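Local coordinates for protein succinylglutamate desuccinylase (Vibrio parahaemolyticus, PDB 2BCO) that probably hydrolyses N-succinylglutamate to succinate and glutamate, the last step of the arginine succinyltransferase pathway, as a zinc-dependent enzyme of the AspA/AstE family, at residues V32-Y37 with D79-F84; T148-D153 with V182-S187. All blocks are in the same frame, centred on the assembly; numbering follows the deposited sequence.

Contact 1: residues V32-Y37 with D79-F84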
ATOM      1  N   VAL A  32     -19.444 -15.533  10.646  1.00 30.26           N
ATOM      2  CA  VAL A  32     -18.561 -14.929   9.646  1.00 30.11           C
ATOM      3  C   VAL A  32     -18.525 -15.773   8.374  1.00 30.23           C
ATOM      4  O   VAL A  32     -18.460 -17.002   8.430  1.00 30.17           O
ATOM      5  CB  VAL A  32     -17.115 -14.776  10.167  1.00 28.99           C
ATOM      6  CG1 VAL A  32     -16.204 -14.308   9.031  1.00 26.72           C
ATOM      7  CG2 VAL A  32     -17.076 -13.783  11.318  1.00 27.44           C
ATOM      8  N   GLN A  33     -18.561 -15.106   7.228  1.00 28.34           N
ATOM      9  CA  GLN A  33     -18.544 -15.803   5.952  1.00 29.50           C
ATOM     10  C   GLN A  33     -17.235 -15.602   5.181  1.00 29.00           C
ATOM     11  O   GLN A  33     -16.753 -14.479   5.038  1.00 28.62           O
ATOM     12  CB  GLN A  33     -19.725 -15.333   5.108  1.00 31.97           C
ATOM     13  CG  GLN A  33     -19.918 -16.090   3.817  1.00 35.34           C
ATOM     14  CD  GLN A  33     -21.154 -15.635   3.067  1.00 36.01           C
ATOM     15  OE1 GLN A  33     -21.465 -16.151   1.998  1.00 37.62           O
ATOM     16  NE2 GLN A  33     -21.868 -14.663   3.631  1.00 36.15           N
ATOM     17  N   LEU A  34     -16.673 -16.705   4.695  1.00 32.09           N
ATOM     18  CA  LEU A  34     -15.428 -16.694   3.931  1.00 31.87           C
ATOM     19  C   LEU A  34     -15.687 -17.184   2.504  1.00 31.93           C
ATOM     20  O   LEU A  34     -16.296 -18.236   2.305  1.00 29.48           O
ATOM     21  CB  LEU A  34     -14.399 -17.613   4.592  1.00 30.30           C
ATOM     22  CG  LEU A  34     -13.946 -17.285   6.015  1.00 31.08           C
ATOM     23  CD1 LEU A  34     -13.089 -18.414   6.544  1.00 30.39           C
ATOM     24  CD2 LEU A  34     -13.164 -15.986   6.019  1.00 32.12           C
ATOM     25  N   LYS A  35     -15.224 -16.428   1.514  1.00 21.50           N
ATOM     26  CA  LYS A  35     -15.415 -16.812   0.119  1.00 22.02           C
ATOM     27  C   LYS A  35     -14.106 -16.721  -0.661  1.00 21.07           C
ATOM     28  O   LYS A  35     -13.531 -15.641  -0.797  1.00 19.39           O
ATOM     29  CB  LYS A  35     -16.471 -15.915  -0.539  1.00 43.21           C
ATOM     30  CG  LYS A  35     -17.815 -15.898   0.182  1.00 47.64           C
ATOM     31  CD  LYS A  35     -18.881 -15.161  -0.619  1.00 51.88           C
ATOM     32  CE  LYS A  35     -18.538 -13.684  -0.795  1.00 57.84           C
ATOM     33  NZ  LYS A  35     -19.578 -12.945  -1.581  1.00 61.21           N
ATOM     34  N   LEU A  36     -13.630 -17.858  -1.163  1.00 26.36           N
ATOM     35  CA  LEU A  36     -12.397 -17.881  -1.944  1.00 26.18           C
ATOM     36  C   LEU A  36     -12.775 -17.835  -3.419  1.00 26.15           C
ATOM     37  O   LEU A  36     -13.120 -18.852  -4.008  1.00 28.03           O
ATOM     38  CB  LEU A  36     -11.590 -19.153  -1.659  1.00 31.50           C
ATOM     39  CG  LEU A  36     -10.169 -19.176  -2.249  1.00 32.59           C
ATOM     40  CD1 LEU A  36      -9.305 -18.144  -1.540  1.00 31.45           C
ATOM     41  CD2 LEU A  36      -9.559 -20.560  -2.091  1.00 30.58           C
ATOM     42  N   TYR A  37     -12.710 -16.651  -4.013  1.00 23.40           N
ATOM     43  CA  TYR A  37     -13.073 -16.488  -5.413  1.00 24.29           C
ATOM     44  C   TYR A  37     -12.125 -17.191  -6.374  1.00 23.34           C
ATOM     45  O   TYR A  37     -12.563 -17.836  -7.324  1.00 21.21           O
ATOM     46  CB  TYR A  37     -13.134 -15.008  -5.772  1.00 38.96           C
ATOM     47  CG  TYR A  37     -14.270 -14.257  -5.124  1.00 44.80           C
ATOM     48  CD1 TYR A  37     -15.596 -14.608  -5.368  1.00 48.13           C
ATOM     49  CD2 TYR A  37     -14.024 -13.162  -4.305  1.00 46.01           C
ATOM     50  CE1 TYR A  37     -16.651 -13.879  -4.809  1.00 50.02           C
ATOM     51  CE2 TYR A  37     -15.067 -12.429  -3.743  1.00 47.95           C
ATOM     52  CZ  TYR A  37     -16.376 -12.788  -4.000  1.00 49.63           C
ATOM     53  OH  TYR A  37     -17.403 -12.055  -3.452  1.00 53.98           O
ATOM     54  N   ASP A  79      -6.612 -16.502  12.216  1.00 26.78           N
ATOM     55  CA  ASP A  79      -7.324 -16.141  13.439  1.00 24.84           C
ATOM     56  C   ASP A  79      -8.813 -15.927  13.196  1.00 24.03           C
ATOM     57  O   ASP A  79      -9.637 -16.223  14.061  1.00 23.78           O
ATOM     58  CB  ASP A  79      -6.701 -14.894  14.084  1.00 25.61           C
ATOM     59  CG  ASP A  79      -5.319 -15.170  14.669  1.00 27.01           C
ATOM     60  OD1 ASP A  79      -4.968 -16.359  14.841  1.00 25.64           O
ATOM     61  OD2 ASP A  79      -4.583 -14.205  14.969  1.00 28.30           O
ATOM     62  N   ILE A  80      -9.163 -15.416  12.022  1.00 24.17           N
ATOM     63  CA  ILE A  80     -10.566 -15.205  11.692  1.00 23.92           C
ATOM     64  C   ILE A  80     -11.249 -16.564  11.538  1.00 26.00           C
ATOM     65  O   ILE A  80     -12.395 -16.749  11.958  1.00 25.82           O
ATOM     66  CB  ILE A  80     -10.726 -14.425  10.364  1.00 19.00           C
ATOM     67  CG1 ILE A  80     -10.245 -12.984  10.539  1.00 16.73           C
ATOM     68  CG2 ILE A  80     -12.180 -14.470   9.901  1.00 17.10           C
ATOM     69  CD1 ILE A  80     -10.260 -12.177   9.265  1.00 12.22           C
ATOM     70  N   GLU A  81     -10.542 -17.515  10.938  1.00 25.85           N
ATOM     71  CA  GLU A  81     -11.097 -18.845  10.714  1.00 29.03           C
ATOM     72  C   GLU A  81     -11.263 -19.635  12.004  1.00 29.20           C
ATOM     73  O   GLU A  81     -12.108 -20.520  12.079  1.00 31.15           O
ATOM     74  CB  GLU A  81     -10.221 -19.637   9.741  1.00 40.16           C
ATOM     75  CG  GLU A  81     -11.011 -20.348   8.659  1.00 45.50           C
ATOM     76  CD  GLU A  81     -10.139 -21.191   7.747  1.00 50.16           C
ATOM     77  OE1 GLU A  81     -10.619 -21.559   6.649  1.00 53.72           O
ATOM     78  OE2 GLU A  81      -8.985 -21.495   8.129  1.00 47.76           O
ATOM     79  N   SER A  82     -10.460 -19.316  13.014  1.00 35.79           N
ATOM     80  CA  SER A  82     -10.541 -20.002  14.299  1.00 36.77           C
ATOM     81  C   SER A  82     -11.438 -19.241  15.277  1.00 37.96           C
ATOM     82  O   SER A  82     -11.599 -19.654  16.426  1.00 39.36           O
ATOM     83  CB  SER A  82      -9.146 -20.165  14.911  1.00 35.39           C
ATOM     84  OG  SER A  82      -8.581 -18.912  15.248  1.00 33.95           O
ATOM     85  N   GLY A  83     -12.009 -18.127  14.823  1.00 36.63           N
ATOM     86  CA  GLY A  83     -12.885 -17.338  15.675  1.00 34.48           C
ATOM     87  C   GLY A  83     -12.142 -16.423  16.628  1.00 33.61           C
ATOM     88  O   GLY A  83     -12.749 -15.599  17.307  1.00 33.23           O
ATOM     89  N   PHE A  84     -10.823 -16.557  16.677  1.00 34.21           N
ATOM     90  CA  PHE A  84     -10.007 -15.732  17.562  1.00 34.97           C
ATOM     91  C   PHE A  84     -10.065 -14.250  17.185  1.00 34.15           C
ATOM     92  O   PHE A  84     -10.011 -13.374  18.052  1.00 35.44           O
ATOM     93  CB  PHE A  84      -8.560 -16.230  17.539  1.00 36.20           C
ATOM     94  CG  PHE A  84      -7.620 -15.399  18.363  1.00 38.13           C
ATOM     95  CD1 PHE A  84      -6.918 -14.339  17.792  1.00 40.33           C
ATOM     96  CD2 PHE A  84      -7.446 -15.665  19.720  1.00 39.91           C
ATOM     97  CE1 PHE A  84      -6.049 -13.550  18.566  1.00 42.31           C
ATOM     98  CE2 PHE A  84      -6.583 -14.887  20.506  1.00 39.98           C
ATOM     99  CZ  PHE A  84      -5.883 -13.827  19.928  1.00 41.18           C
TER
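The C-terminal turn of helix 68-81, in the catalytic domain, packs on the start of strand 33-38 and the residue before it, where Val32, Leu34, Ile80 and Glu81 meet. Val32 and Leu34, separated by Gln33, both point toward the helix. Ile80 answers them with its CG2 methyl, which lies 4.1 Å from Val32 CG1 and 4.3 Å from Leu34 CD2. The Val32 and Ile80 side chains cross at about a right angle. In Ile80, CG1 lies beside the backbone N (chi1 -69°), which leaves CG2 anti to that nitrogen and facing the strand. Leu34 uses its other branch on Glu81: CD1 sits 3.5 Å from Glu81 CG, against the aliphatic part of the acid. Beyond that carbon the glutamate chain runs on extended. Val87 touches both Val32 and Ile80, while Val44 of the adjacent strand lies against Val32 and Leu34. No hydrogen bond spans the two segments; the helix end is joined to the strand by dispersion and burial of methyl groups, while Glu81 OE1 accepts a hydrogen bond from the backbone N of Leu5.

Contact 2: residues T148-D153 with V182-S187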
ATOM      1  N   THR A 148     -17.917   4.138   3.026  1.00 13.06           N
ATOM      2  CA  THR A 148     -17.537   2.891   3.675  1.00 13.62           C
ATOM      3  C   THR A 148     -16.283   2.258   3.055  1.00 11.88           C
ATOM      4  O   THR A 148     -15.691   1.359   3.636  1.00 13.18           O
ATOM      5  CB  THR A 148     -18.667   1.850   3.563  1.00 15.93           C
ATOM      6  OG1 THR A 148     -18.690   1.313   2.228  1.00 13.71           O
ATOM      7  CG2 THR A 148     -20.021   2.502   3.863  1.00 15.85           C
ATOM      8  N   ARG A 149     -15.870   2.738   1.889  1.00 18.36           N
ATOM      9  CA  ARG A 149     -14.729   2.150   1.190  1.00 17.82           C
ATOM     10  C   ARG A 149     -13.304   2.441   1.671  1.00 18.98           C
ATOM     11  O   ARG A 149     -12.907   3.597   1.869  1.00 19.91           O
ATOM     12  CB  ARG A 149     -14.843   2.484  -0.289  1.00 16.17           C
ATOM     13  CG  ARG A 149     -16.145   2.018  -0.903  1.00 14.11           C
ATOM     14  CD  ARG A 149     -16.350   2.653  -2.256  1.00 17.75           C
ATOM     15  NE  ARG A 149     -17.687   2.412  -2.794  1.00 18.49           N
ATOM     16  CZ  ARG A 149     -18.178   3.058  -3.848  1.00 19.14           C
ATOM     17  NH1 ARG A 149     -17.436   3.975  -4.458  1.00 14.18           N
ATOM     18  NH2 ARG A 149     -19.401   2.786  -4.295  1.00 21.03           N
ATOM     19  N   TRP A 150     -12.538   1.362   1.828  1.00 12.42           N
ATOM     20  CA  TRP A 150     -11.144   1.425   2.263  1.00 11.67           C
ATOM     21  C   TRP A 150     -10.284   0.510   1.404  1.00 10.49           C
ATOM     22  O   TRP A 150     -10.719  -0.557   0.987  1.00 10.34           O
ATOM     23  CB  TRP A 150     -10.981   0.948   3.712  1.00 12.42           C
ATOM     24  CG  TRP A 150     -11.561   1.837   4.768  1.00 12.80           C
ATOM     25  CD1 TRP A 150     -12.876   2.127   4.967  1.00 13.96           C
ATOM     26  CD2 TRP A 150     -10.837   2.490   5.822  1.00 14.31           C
ATOM     27  NE1 TRP A 150     -13.021   2.901   6.092  1.00 16.63           N
ATOM     28  CE2 TRP A 150     -11.794   3.128   6.642  1.00 15.04           C
ATOM     29  CE3 TRP A 150      -9.484   2.556   6.174  1.00 14.62           C
ATOM     30  CZ2 TRP A 150     -11.428   3.872   7.774  1.00 16.28           C
ATOM     31  CZ3 TRP A 150      -9.122   3.293   7.308  1.00 16.56           C
ATOM     32  CH2 TRP A 150     -10.094   3.925   8.101  1.00 14.98           C
ATOM     33  N   HIS A 151      -9.055   0.933   1.147  1.00 11.25           N
ATOM     34  CA  HIS A 151      -8.123   0.112   0.398  1.00  9.90           C
ATOM     35  C   HIS A 151      -6.735   0.329   0.965  1.00  9.72           C
ATOM     36  O   HIS A 151      -6.145   1.397   0.826  1.00 11.09           O
ATOM     37  CB  HIS A 151      -8.115   0.443  -1.095  1.00 11.12           C
ATOM     38  CG  HIS A 151      -7.246  -0.481  -1.897  1.00 12.30           C
ATOM     39  ND1 HIS A 151      -7.149  -0.417  -3.271  1.00 13.01           N
ATOM     40  CD2 HIS A 151      -6.439  -1.499  -1.511  1.00 14.52           C
ATOM     41  CE1 HIS A 151      -6.319  -1.355  -3.696  1.00 15.64           C
ATOM     42  NE2 HIS A 151      -5.873  -2.025  -2.650  1.00 16.43           N
ATOM     43  N   LEU A 152      -6.231  -0.700   1.623  1.00 11.35           N
ATOM     44  CA  LEU A 152      -4.909  -0.665   2.214  1.00  9.84           C
ATOM     45  C   LEU A 152      -4.023  -1.628   1.426  1.00  9.67           C
ATOM     46  O   LEU A 152      -4.176  -2.847   1.518  1.00  9.52           O
ATOM     47  CB  LEU A 152      -4.985  -1.087   3.684  1.00  7.39           C
ATOM     48  CG  LEU A 152      -5.461  -0.089   4.747  1.00 11.69           C
ATOM     49  CD1 LEU A 152      -6.584   0.780   4.242  1.00 15.54           C
ATOM     50  CD2 LEU A 152      -5.919  -0.861   5.960  1.00  6.65           C
ATOM     51  N   ASP A 153      -3.121  -1.066   0.628  1.00 11.43           N
ATOM     52  CA  ASP A 153      -2.192  -1.855  -0.181  1.00 11.85           C
ATOM     53  C   ASP A 153      -0.872  -1.966   0.583  1.00 11.40           C
ATOM     54  O   ASP A 153      -0.150  -0.978   0.728  1.00 12.91           O
ATOM     55  CB  ASP A 153      -1.939  -1.174  -1.528  1.00  6.84           C
ATOM     56  CG  ASP A 153      -1.163  -2.059  -2.473  1.00  6.23           C
ATOM     57  OD1 ASP A 153      -0.575  -1.556  -3.452  1.00  4.94           O
ATOM     58  OD2 ASP A 153      -1.150  -3.280  -2.233  1.00 10.86           O
ATOM     59  N   VAL A 182      -6.612   8.842   8.881  1.00  8.03           N
ATOM     60  CA  VAL A 182      -5.506   9.448   9.619  1.00  7.08           C
ATOM     61  C   VAL A 182      -5.423   8.866  11.024  1.00  9.29           C
ATOM     62  O   VAL A 182      -4.335   8.579  11.514  1.00 12.52           O
ATOM     63  CB  VAL A 182      -5.661  10.987   9.703  1.00 13.51           C
ATOM     64  CG1 VAL A 182      -4.653  11.572  10.691  1.00 14.11           C
ATOM     65  CG2 VAL A 182      -5.434  11.594   8.327  1.00 10.97           C
ATOM     66  N   ASP A 183      -6.569   8.692  11.674  1.00  8.26           N
ATOM     67  CA  ASP A 183      -6.579   8.095  13.005  1.00 10.72           C
ATOM     68  C   ASP A 183      -5.972   6.694  12.918  1.00  8.66           C
ATOM     69  O   ASP A 183      -5.298   6.247  13.847  1.00  7.55           O
ATOM     70  CB  ASP A 183      -8.011   7.981  13.552  1.00  8.88           C
ATOM     71  CG  ASP A 183      -8.518   9.280  14.148  1.00 13.62           C
ATOM     72  OD1 ASP A 183      -9.730   9.349  14.464  1.00 14.33           O
ATOM     73  OD2 ASP A 183      -7.709  10.227  14.304  1.00 12.68           O
ATOM     74  N   PHE A 184      -6.233   6.006  11.805  1.00 12.69           N
ATOM     75  CA  PHE A 184      -5.711   4.656  11.601  1.00  9.72           C
ATOM     76  C   PHE A 184      -4.200   4.701  11.537  1.00 11.47           C
ATOM     77  O   PHE A 184      -3.530   3.899  12.184  1.00 14.38           O
ATOM     78  CB  PHE A 184      -6.247   4.038  10.301  1.00 14.01           C
ATOM     79  CG  PHE A 184      -5.623   2.704   9.958  1.00 10.58           C
ATOM     80  CD1 PHE A 184      -5.810   1.594  10.783  1.00 12.74           C
ATOM     81  CD2 PHE A 184      -4.801   2.571   8.845  1.00 12.46           C
ATOM     82  CE1 PHE A 184      -5.189   0.366  10.493  1.00 12.96           C
ATOM     83  CE2 PHE A 184      -4.170   1.343   8.544  1.00 11.20           C
ATOM     84  CZ  PHE A 184      -4.365   0.246   9.376  1.00 12.50           C
ATOM     85  N   LEU A 185      -3.671   5.643  10.754  1.00 12.94           N
ATOM     86  CA  LEU A 185      -2.227   5.808  10.613  1.00 11.39           C
ATOM     87  C   LEU A 185      -1.588   5.987  11.985  1.00 11.13           C
ATOM     88  O   LEU A 185      -0.591   5.338  12.302  1.00 11.57           O
ATOM     89  CB  LEU A 185      -1.884   7.045   9.770  1.00 11.27           C
ATOM     90  CG  LEU A 185      -1.791   7.057   8.229  1.00 16.86           C
ATOM     91  CD1 LEU A 185      -0.925   5.904   7.738  1.00 11.90           C
ATOM     92  CD2 LEU A 185      -3.167   6.968   7.629  1.00 19.57           C
ATOM     93  N   ASP A 186      -2.165   6.882  12.787  1.00 11.85           N
ATOM     94  CA  ASP A 186      -1.638   7.178  14.109  1.00  9.36           C
ATOM     95  C   ASP A 186      -1.718   5.970  15.034  1.00  7.88           C
ATOM     96  O   ASP A 186      -0.757   5.643  15.724  1.00  8.87           O
ATOM     97  CB  ASP A 186      -2.383   8.380  14.711  1.00 10.92           C
ATOM     98  CG  ASP A 186      -2.156   9.665  13.920  1.00 12.82           C
ATOM     99  OD1 ASP A 186      -2.875  10.653  14.157  1.00 13.76           O
ATOM    100  OD2 ASP A 186      -1.252   9.693  13.062  1.00 14.96           O
ATOM    101  N   SER A 187      -2.858   5.296  15.035  1.00  8.89           N
ATOM    102  CA  SER A 187      -3.010   4.124  15.885  1.00 12.78           C
ATOM    103  C   SER A 187      -2.046   3.020  15.469  1.00 13.41           C
ATOM    104  O   SER A 187      -1.553   2.282  16.320  1.00 15.74           O
ATOM    105  CB  SER A 187      -4.447   3.596  15.829  1.00 10.29           C
ATOM    106  OG  SER A 187      -5.336   4.515  16.438  1.00 13.62           O
TER
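Phe184 overlaps Leu152 with the far end of its ring and meets Trp150 with its own CB, placing helix 179-188 against strand 149-157 of the catalytic domain. The Leu152 methyl CD2 lies 3.8 Å from Phe184 CE2 and 3.9 Å from Phe184 CZ, approaching the ring obliquely; the two side chains come from opposite directions. CG of Phe184 stands anti to the backbone N (chi1 174°), a setting that carries the ring from the helix toward Leu152. Nearer the helix backbone, Phe184 CB is 4.2 Å from Trp150 CZ3 and lies at the edge of the indole, near its plane. The indole edge also receives the other leucine methyl, Leu152 CD1, so the two strand side chains pack against each other as well as on Phe184. Leu244 of helix 235-245 touches both Leu152 and Phe184, and Met218 of strand 214-220 also touches the phenylalanine. On the same strand as Leu152, Asp153 OD1 is hydrogen-bonded to NE2 of the zinc ligand His155. With no hydrogen bond across it, the contact of three buried side chains is held by dispersion and exclusion of water, while the strand carries His155 beyond it.

Overall arrangement
After helix 10-15 and strand 24-27 the chain forms strand 33-38, then passes through strands 41-45 and 55-60 and helix 68-81, whose end returns to it in contact 1. That loop is complete before contact 2 begins: strand 149-157, next to 55-60, is followed by strand 165-169 and helix 179-188, which folds back onto it. The two closures therefore run in series, neither nested nor crossed. The centres of contact 1 and contact 2 are 21 Å apart, and the two do not touch. Linked strand pairings connect 33-38 to 149-157 through 41-45, 90-95 and 55-60. Contact 1 ties the end of helix 68-81 to strand 33-38, away from the zinc site, whereas contact 2 binds another helix to a strand bearing a zinc ligand.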